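Local coordinates for protein alpha-galactosidase (Thermus thermophilus, PDB 6LCJ) that probably hydrolyses alpha-galactosidic bonds to release terminal galactose from sugars, as a thermostable family 36 glycosidase that assembles into a hexamer, at residues 405-409 with 440-444. Sequence-based numbering, arbitrary orientation.
Sequences YFRTR and LLPEE
Thr-408 and Glu-444 show how a residue in the first turn of a helix can both cap that turn and hold a neighbouring loop. The setting is a TIM barrel: 405-409 belongs to the loop between strand 398-400 and helix 415-428, while 440-444 leads into helix 442-453, which follows strand 431-433.

The polar contacts divide the Glu-444 carboxylate between two partners. On the loop side, the Thr-408 hydroxyl donates from OG1 to the syn lone pair of OE2 at 2.5 Å. A chi1 of 40° sets OG1 between the threonine's backbone N and carbonyl carbon, facing the glutamate; the same OG1 also pairs with Arg-409 NE of the second subunit. On the helix side, Leu-441 N reaches OE1 at 2.9 Å, 43° above the carboxylate plane, as the N3 residue does in a capping box, though the leucine at the N-cap cannot return the bond. Both bonds would restrain carboxylate rotation, and the helix start probably favours its charged form. An alanine here removes the carboxylate that both donors use, so the loop is likely to be held less firmly to the turn and Leu-441 N-H left without this acceptor.

Chain-to-backbone packing adds to this grip. The extended Glu-444 side chain (chi2 168°) passes the Phe-406 carbonyl, with Glu-444 CG 3.5 Å from Phe-406 O.

Apolar contact comes from Leu-440, whose CD2 lies 4.3 Å from Phe-406 CB. Arg-407 CB is 3.6 Å from Leu-440 CD2, while the arginine's guanidinium leads away to Phe-410 O and Asp-435; that methyl, Leu-440 CD2, also lies 3.5 Å from Arg-407 N.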
loop_
_atom_site.group_PDB
_atom_site.type_symbol
_atom_site.label_atom_id
_atom_site.label_comp_id
_atom_site.label_asym_id
_atom_site.label_seq_id
_atom_site.Cartn_x
_atom_site.Cartn_y
_atom_site.Cartn_z
ATOM N N TYR E 405 40.861 9.152 -27.962
ATOM C CA TYR E 405 40.424 9.940 -29.100
ATOM C C TYR E 405 41.495 10.961 -29.447
ATOM O O TYR E 405 42.123 11.549 -28.559
ATOM C CB TYR E 405 39.098 10.653 -28.817
ATOM C CG TYR E 405 37.921 9.725 -28.627
ATOM C CD1 TYR E 405 37.157 9.301 -29.705
ATOM C CD2 TYR E 405 37.574 9.275 -27.356
ATOM C CE1 TYR E 405 36.073 8.441 -29.518
ATOM C CE2 TYR E 405 36.493 8.427 -27.155
ATOM C CZ TYR E 405 35.752 8.010 -28.230
ATOM O OH TYR E 405 34.678 7.182 -28.012
ATOM N N PHE E 406 41.710 11.148 -30.746
ATOM C CA PHE E 406 42.446 12.283 -31.282
ATOM C C PHE E 406 41.615 13.128 -32.226
ATOM O O PHE E 406 41.854 14.326 -32.340
ATOM C CB PHE E 406 43.707 11.811 -32.016
ATOM C CG PHE E 406 44.685 11.120 -31.125
ATOM C CD1 PHE E 406 44.584 9.751 -30.903
ATOM C CD2 PHE E 406 45.681 11.840 -30.483
ATOM C CE1 PHE E 406 45.465 9.113 -30.073
ATOM C CE2 PHE E 406 46.572 11.212 -29.655
ATOM C CZ PHE E 406 46.476 9.844 -29.445
ATOM N N ARG E 407 40.636 12.540 -32.889
ATOM C CA ARG E 407 39.787 13.306 -33.775
ATOM C C ARG E 407 38.983 14.346 -33.005
ATOM O O ARG E 407 38.711 14.215 -31.809
ATOM C CB ARG E 407 38.851 12.369 -34.531
ATOM C CG ARG E 407 37.891 11.607 -33.648
ATOM C CD ARG E 407 37.178 10.569 -34.495
ATOM N NE ARG E 407 35.834 10.265 -34.031
ATOM C CZ ARG E 407 35.492 9.142 -33.411
ATOM N NH1 ARG E 407 36.402 8.203 -33.152
ATOM N NH2 ARG E 407 34.233 8.959 -33.049
ATOM N N THR E 408 38.629 15.409 -33.705
ATOM C CA THR E 408 37.589 16.298 -33.244
ATOM C C THR E 408 36.333 16.183 -34.094
ATOM O O THR E 408 35.273 16.653 -33.675
ATOM C CB THR E 408 38.110 17.740 -33.227
ATOM O OG1 THR E 408 38.910 17.976 -34.389
ATOM C CG2 THR E 408 38.973 17.961 -31.997
ATOM N N ARG E 409 36.416 15.550 -35.259
ATOM C CA ARG E 409 35.230 15.264 -36.048
ATOM C C ARG E 409 34.534 14.045 -35.467
ATOM O O ARG E 409 35.187 13.095 -35.019
ATOM C CB ARG E 409 35.601 15.028 -37.514
ATOM C CG ARG E 409 36.304 16.247 -38.123
ATOM C CD ARG E 409 36.775 16.053 -39.564
ATOM N NE ARG E 409 35.658 16.005 -40.492
ATOM C CZ ARG E 409 35.513 15.063 -41.416
ATOM N NH1 ARG E 409 36.436 14.119 -41.522
ATOM N NH2 ARG E 409 34.456 15.061 -42.226
ATOM N N LEU E 440 40.813 12.261 -39.337
ATOM C CA LEU E 440 41.769 13.091 -38.615
ATOM C C LEU E 440 42.237 14.262 -39.475
ATOM O O LEU E 440 42.556 14.086 -40.654
ATOM C CB LEU E 440 42.970 12.243 -38.196
ATOM C CG LEU E 440 42.745 11.079 -37.231
ATOM C CD1 LEU E 440 44.086 10.422 -36.921
ATOM C CD2 LEU E 440 42.080 11.578 -35.959
ATOM N N LEU E 441 42.287 15.454 -38.882
ATOM C CA LEU E 441 43.007 16.568 -39.488
ATOM C C LEU E 441 44.513 16.282 -39.471
ATOM O O LEU E 441 44.978 15.402 -38.741
ATOM C CB LEU E 441 42.695 17.866 -38.742
ATOM C CG LEU E 441 41.214 18.275 -38.664
ATOM C CD1 LEU E 441 41.012 19.468 -37.742
ATOM C CD2 LEU E 441 40.659 18.566 -40.034
ATOM N N PRO E 442 45.294 16.996 -40.294
ATOM C CA PRO E 442 46.764 16.780 -40.306
ATOM C C PRO E 442 47.445 16.936 -38.953
ATOM O O PRO E 442 48.304 16.124 -38.591
ATOM C CB PRO E 442 47.254 17.842 -41.298
ATOM C CG PRO E 442 46.103 18.009 -42.238
ATOM C CD PRO E 442 44.843 17.827 -41.425
ATOM N N GLU E 443 47.112 17.989 -38.216
ATOM C CA GLU E 443 47.570 18.147 -36.842
ATOM C C GLU E 443 47.279 16.902 -36.004
ATOM O O GLU E 443 48.114 16.495 -35.188
ATOM C CB GLU E 443 46.886 19.371 -36.238
ATOM C CG GLU E 443 47.094 19.543 -34.761
ATOM C CD GLU E 443 45.933 19.020 -33.901
ATOM O OE1 GLU E 443 44.737 19.144 -34.317
ATOM O OE2 GLU E 443 46.237 18.478 -32.810
ATOM N N GLU E 444 46.099 16.290 -36.186
ATOM C CA GLU E 444 45.699 15.128 -35.393
ATOM C C GLU E 444 46.434 13.861 -35.817
ATOM O O GLU E 444 46.781 13.034 -34.967
ATOM C CB GLU E 444 44.181 14.956 -35.489
ATOM C CG GLU E 444 43.434 16.163 -34.893
ATOM C CD GLU E 444 41.941 16.208 -35.204
ATOM O OE1 GLU E 444 41.475 15.491 -36.109
ATOM O OE2 GLU E 444 41.229 16.985 -34.535
#